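Local coordinates for nodulation protein S (Bradyrhizobium sp., PDB 3OFK) that probably methylates an amino nitrogen during nod factor synthesis, as an S-adenosylmethionine-dependent N-methyltransferase that also binds the product S-adenosyl-L-homocysteine, at residues Leu144-Arg156 and Asp194-Glu206. Numbering follows the deposited sequence.
Sequences LAPGGHLVFGSAR and DEDCLLARFRNPE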
loop_
_atom_site.group_PDB
_atom_site.type_symbol
_atom_site.label_atom_id
_atom_site.label_comp_id
_atom_site.label_asym_id
_atom_site.label_seq_id
_atom_site.Cartn_x
_atom_site.Cartn_y
_atom_site.Cartn_z
ATOM N N LEU A 144 -4.625 13.651 3.758
ATOM C CA LEU A 144 -3.234 14.106 3.951
ATOM C C LEU A 144 -3.239 15.401 4.772
ATOM O O LEU A 144 -4.046 16.292 4.501
ATOM C CB LEU A 144 -2.512 14.345 2.618
ATOM C CG LEU A 144 -1.510 13.314 2.109
ATOM C CD1 LEU A 144 -0.801 13.803 0.837
ATOM C CD2 LEU A 144 -0.483 12.960 3.190
ATOM N N ALA A 145 -2.360 15.489 5.769
ATOM C CA ALA A 145 -2.159 16.725 6.517
ATOM C C ALA A 145 -1.525 17.793 5.598
ATOM O O ALA A 145 -0.822 17.434 4.655
ATOM C CB ALA A 145 -1.264 16.469 7.719
ATOM N N PRO A 146 -1.762 19.098 5.870
ATOM C CA PRO A 146 -1.205 20.180 5.042
ATOM C C PRO A 146 0.279 20.138 4.629
ATOM O O PRO A 146 0.650 20.825 3.661
ATOM C CB PRO A 146 -1.487 21.421 5.884
ATOM C CG PRO A 146 -2.793 21.126 6.499
ATOM C CD PRO A 146 -2.775 19.635 6.806
ATOM N N GLY A 147 1.128 19.390 5.332
ATOM C CA GLY A 147 2.529 19.230 4.905
ATOM C C GLY A 147 2.960 17.787 4.670
ATOM O O GLY A 147 4.146 17.521 4.462
ATOM N N GLY A 148 1.992 16.868 4.687
ATOM C CA GLY A 148 2.274 15.455 4.769
ATOM C C GLY A 148 2.655 14.842 3.451
ATOM O O GLY A 148 2.474 15.465 2.402
ATOM N N HIS A 149 3.204 13.632 3.510
ATOM C CA HIS A 149 3.602 12.905 2.305
ATOM C C HIS A 149 2.788 11.650 2.102
ATOM O O HIS A 149 2.303 11.047 3.071
ATOM C CB HIS A 149 5.080 12.510 2.338
ATOM C CG HIS A 149 6.008 13.684 2.344
ATOM N ND1 HIS A 149 6.278 14.405 3.486
ATOM C CD2 HIS A 149 6.699 14.279 1.346
ATOM C CE1 HIS A 149 7.122 15.380 3.195
ATOM N NE2 HIS A 149 7.387 15.330 1.901
ATOM N N LEU A 150 2.677 11.258 0.838
ATOM C CA LEU A 150 2.023 10.021 0.460
ATOM C C LEU A 150 3.074 9.195 -0.260
ATOM O O LEU A 150 3.743 9.699 -1.150
ATOM C CB LEU A 150 0.812 10.320 -0.427
ATOM C CG LEU A 150 -0.033 9.128 -0.915
ATOM C CD1 LEU A 150 -1.529 9.529 -1.055
ATOM C CD2 LEU A 150 0.535 8.559 -2.237
ATOM N N VAL A 151 3.277 7.972 0.196
ATOM C CA VAL A 151 4.247 7.059 -0.393
ATOM C C VAL A 151 3.468 5.975 -1.085
ATOM O O VAL A 151 2.777 5.214 -0.426
ATOM C CB VAL A 151 5.185 6.438 0.666
ATOM C CG1 VAL A 151 5.924 5.244 0.080
ATOM C CG2 VAL A 151 6.156 7.460 1.136
ATOM N N PHE A 152 3.570 5.933 -2.415
ATOM C CA PHE A 152 2.809 5.020 -3.239
ATOM C C PHE A 152 3.744 4.050 -3.891
ATOM O O PHE A 152 4.857 4.409 -4.284
ATOM C CB PHE A 152 2.062 5.798 -4.325
ATOM C CG PHE A 152 1.561 4.936 -5.462
ATOM C CD1 PHE A 152 0.415 4.126 -5.314
ATOM C CD2 PHE A 152 2.246 4.925 -6.683
ATOM C CE1 PHE A 152 -0.049 3.355 -6.379
ATOM C CE2 PHE A 152 1.797 4.141 -7.748
ATOM C CZ PHE A 152 0.644 3.344 -7.588
ATOM N N GLY A 153 3.312 2.807 -4.003
ATOM C CA GLY A 153 4.085 1.842 -4.774
ATOM C C GLY A 153 3.162 0.904 -5.502
ATOM O O GLY A 153 2.105 0.589 -4.988
ATOM N N SER A 154 3.567 0.443 -6.678
ATOM C CA SER A 154 2.772 -0.519 -7.400
ATOM C C SER A 154 3.569 -1.226 -8.511
ATOM O O SER A 154 4.498 -0.662 -9.092
ATOM C CB SER A 154 1.546 0.178 -7.982
ATOM O OG SER A 154 0.749 -0.673 -8.811
ATOM N N ALA A 155 3.230 -2.488 -8.736
ATOM C CA ALA A 155 3.543 -3.173 -9.959
ATOM C C ALA A 155 3.148 -2.260 -11.117
ATOM O O ALA A 155 2.230 -1.470 -10.988
ATOM C CB ALA A 155 2.793 -4.461 -10.014
ATOM N N ARG A 156 3.875 -2.343 -12.223
ATOM C CA ARG A 156 3.589 -1.495 -13.374
ATOM C C ARG A 156 2.267 -1.844 -14.044
ATOM O O ARG A 156 1.730 -2.935 -13.843
ATOM C CB ARG A 156 4.715 -1.573 -14.387
ATOM C CG ARG A 156 5.940 -0.779 -13.955
ATOM C CD ARG A 156 7.082 -0.906 -14.952
ATOM N NE ARG A 156 8.289 -0.201 -14.512
ATOM C CZ ARG A 156 8.478 1.123 -14.562
ATOM N NH1 ARG A 156 7.547 1.944 -15.035
ATOM N NH2 ARG A 156 9.618 1.635 -14.131
ATOM N N ASP A 194 7.048 -9.944 -13.685
ATOM C CA ASP A 194 6.118 -9.736 -12.533
ATOM C C ASP A 194 6.711 -8.932 -11.366
ATOM O O ASP A 194 5.973 -8.432 -10.508
ATOM C CB ASP A 194 5.677 -11.092 -11.933
ATOM C CG ASP A 194 4.582 -11.799 -12.739
ATOM O OD1 ASP A 194 4.022 -12.785 -12.190
ATOM O OD2 ASP A 194 4.291 -11.402 -13.894
ATOM N N GLU A 195 8.039 -8.881 -11.291
ATOM C CA GLU A 195 8.740 -8.194 -10.207
ATOM C C GLU A 195 9.345 -6.918 -10.748
ATOM O O GLU A 195 10.551 -6.842 -11.036
ATOM C CB GLU A 195 9.783 -9.117 -9.540
ATOM C CG GLU A 195 9.117 -10.157 -8.640
ATOM C CD GLU A 195 10.024 -11.265 -8.128
ATOM O OE1 GLU A 195 11.260 -11.281 -8.386
ATOM O OE2 GLU A 195 9.474 -12.150 -7.451
ATOM N N ASP A 196 8.476 -5.922 -10.920
ATOM C CA ASP A 196 8.894 -4.648 -11.493
ATOM C C ASP A 196 7.979 -3.545 -11.055
ATOM O O ASP A 196 6.901 -3.354 -11.621
ATOM C CB ASP A 196 8.940 -4.710 -13.014
ATOM C CG ASP A 196 9.443 -3.413 -13.641
ATOM O OD1 ASP A 196 9.957 -2.513 -12.930
ATOM O OD2 ASP A 196 9.327 -3.295 -14.872
ATOM N N CYS A 197 8.464 -2.803 -10.069
ATOM C CA CYS A 197 7.672 -1.940 -9.234
ATOM C C CYS A 197 8.146 -0.516 -9.389
ATOM O O CYS A 197 9.336 -0.265 -9.551
ATOM C CB CYS A 197 7.886 -2.357 -7.782
ATOM S SG CYS A 197 7.020 -1.352 -6.612
ATOM N N LEU A 198 7.209 0.410 -9.322
ATOM C CA LEU A 198 7.523 1.836 -9.317
ATOM C C LEU A 198 7.022 2.361 -7.997
ATOM O O LEU A 198 5.909 2.045 -7.610
ATOM C CB LEU A 198 6.804 2.555 -10.464
ATOM C CG LEU A 198 7.328 3.909 -10.944
ATOM C CD1 LEU A 198 8.848 3.904 -11.197
ATOM C CD2 LEU A 198 6.583 4.271 -12.214
ATOM N N LEU A 199 7.872 3.098 -7.285
ATOM C CA LEU A 199 7.471 3.780 -6.075
ATOM C C LEU A 199 7.713 5.249 -6.282
ATOM O O LEU A 199 8.684 5.642 -6.943
ATOM C CB LEU A 199 8.288 3.308 -4.858
ATOM C CG LEU A 199 8.532 1.809 -4.673
ATOM C CD1 LEU A 199 9.130 1.494 -3.282
ATOM C CD2 LEU A 199 7.230 1.101 -4.839
ATOM N N ALA A 200 6.830 6.055 -5.712
ATOM C CA ALA A 200 6.946 7.506 -5.746
ATOM C C ALA A 200 6.436 8.083 -4.423
ATOM O O ALA A 200 5.443 7.613 -3.844
ATOM C CB ALA A 200 6.157 8.088 -6.929
ATOM N N ARG A 201 7.136 9.106 -3.960
ATOM C CA ARG A 201 6.787 9.828 -2.766
ATOM C C ARG A 201 6.224 11.166 -3.209
ATOM O O ARG A 201 6.887 11.923 -3.934
ATOM C CB ARG A 201 8.025 10.000 -1.884
ATOM C CG ARG A 201 7.786 10.718 -0.553
ATOM C CD ARG A 201 9.087 10.755 0.236
ATOM N NE ARG A 201 8.956 11.354 1.569
ATOM C CZ ARG A 201 9.441 12.544 1.944
ATOM N NH1 ARG A 201 10.120 13.319 1.092
ATOM N NH2 ARG A 201 9.251 12.962 3.202
ATOM N N PHE A 202 5.002 11.447 -2.765
ATOM C CA PHE A 202 4.313 12.699 -3.109
ATOM C C PHE A 202 4.168 13.608 -1.892
ATOM O O PHE A 202 4.059 13.130 -0.758
ATOM C CB PHE A 202 2.942 12.383 -3.697
ATOM C CG PHE A 202 3.001 11.671 -5.023
ATOM C CD1 PHE A 202 2.835 12.374 -6.225
ATOM C CD2 PHE A 202 3.179 10.301 -5.081
ATOM C CE1 PHE A 202 2.889 11.732 -7.430
ATOM C CE2 PHE A 202 3.213 9.644 -6.313
ATOM C CZ PHE A 202 3.060 10.368 -7.487
ATOM N N ARG A 203 4.212 14.918 -2.122
ATOM C CA ARG A 203 3.957 15.891 -1.081
ATOM C C ARG A 203 2.653 16.619 -1.360
ATOM O O ARG A 203 2.275 16.846 -2.511
ATOM C CB ARG A 203 5.098 16.919 -0.978
ATOM C CG ARG A 203 5.098 17.676 0.348
ATOM C CD ARG A 203 6.267 18.677 0.507
ATOM N NE ARG A 203 6.285 19.689 -0.549
ATOM C CZ ARG A 203 7.059 19.652 -1.636
ATOM N NH1 ARG A 203 7.912 18.645 -1.839
ATOM N NH2 ARG A 203 6.980 20.634 -2.530
ATOM N N ASN A 204 1.980 16.994 -0.284
ATOM C CA ASN A 204 0.741 17.725 -0.364
ATOM C C ASN A 204 1.083 19.185 -0.488
ATOM O O ASN A 204 1.497 19.795 0.512
ATOM C CB ASN A 204 -0.098 17.513 0.906
ATOM C CG ASN A 204 -1.552 17.941 0.738
ATOM O OD1 ASN A 204 -2.073 17.994 -0.374
ATOM N ND2 ASN A 204 -2.216 18.217 1.852
ATOM N N PRO A 205 0.913 19.764 -1.703
ATOM C CA PRO A 205 1.230 21.183 -1.867
ATOM C C PRO A 205 0.203 22.033 -1.082
ATOM O O PRO A 205 -0.819 22.469 -1.633
ATOM C CB PRO A 205 1.136 21.375 -3.387
ATOM C CG PRO A 205 0.085 20.434 -3.822
ATOM C CD PRO A 205 0.171 19.241 -2.870
ATOM N N GLU A 206 0.465 22.224 0.214
ATOM C CA GLU A 206 -0.555 22.743 1.138
ATOM C C GLU A 206 0.022 23.056 2.542
ATOM O O GLU A 206 0.644 24.103 2.789
ATOM C CB GLU A 206 -1.711 21.717 1.244
ATOM C CG GLU A 206 -3.110 22.301 1.020
ATOM C CD GLU A 206 -3.574 23.166 2.187
ATOM O OE1 GLU A 206 -3.670 22.633 3.318
ATOM O OE2 GLU A 206 -3.842 24.374 1.973
#
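Leu150 faces Phe202 and Phe152 faces Ala200 as antiparallel hydrogen-bonded pairs, joining strands 148-155 and 196-203 of the Rossmann-like methyltransferase sheet. The pairing illustrates how the last strand of the chain, 196-203, is inserted antiparallel between strands 148-155 and 181-189, the class I methyltransferase variant of the Rossmann fold. Paired N-H and C=O groups join Leu150 with Phe202, Phe152 with Ala200 and Ser154 with Leu198, and single bonds from Asn204 N to Gly148 O and Arg156 N to Asp196 O extend the register at its ends; the bond from Phe202 N to Leu150 O is short (2.7 Å) and almost straight.

Apolar packing covers the face carrying Leu150, Phe152, Leu198 and Phe202, where helix 169-179 lies. On the other face, towards helix 33-46, Leu199 turns its CD2 methyl onto Gly153, 3.2 Å from CA, a carbon contact tighter than usual.

Further along that face the contact is a stack. The Arg201 chain is extended, laying its guanidinium flat over the His149 imidazole with centres 3.5 Å apart and planes at 12°; NH2 sits over the ring centre and is hydrogen-bonded to Ser49. The CG of Arg203 also touches the ring, 3.6 Å from NE2. Were His149 replaced by an alanine, the guanidinium would probably lose the surface it lies on, leaving Ser49 to hold NH2, and a gap would open beside Arg203 CG.

Polar contacts close both ends. Arg156 NE meets the Asp196 carboxylate in a long, weakly bonded salt bridge, the two planes 60° apart. At the other end Asn204, its CG anti to the backbone N (chi1 -165°), sends ND2 to Ala145 O at 3.2 Å, from the opposite face of that carbonyl to the turn-closing Gly148 N.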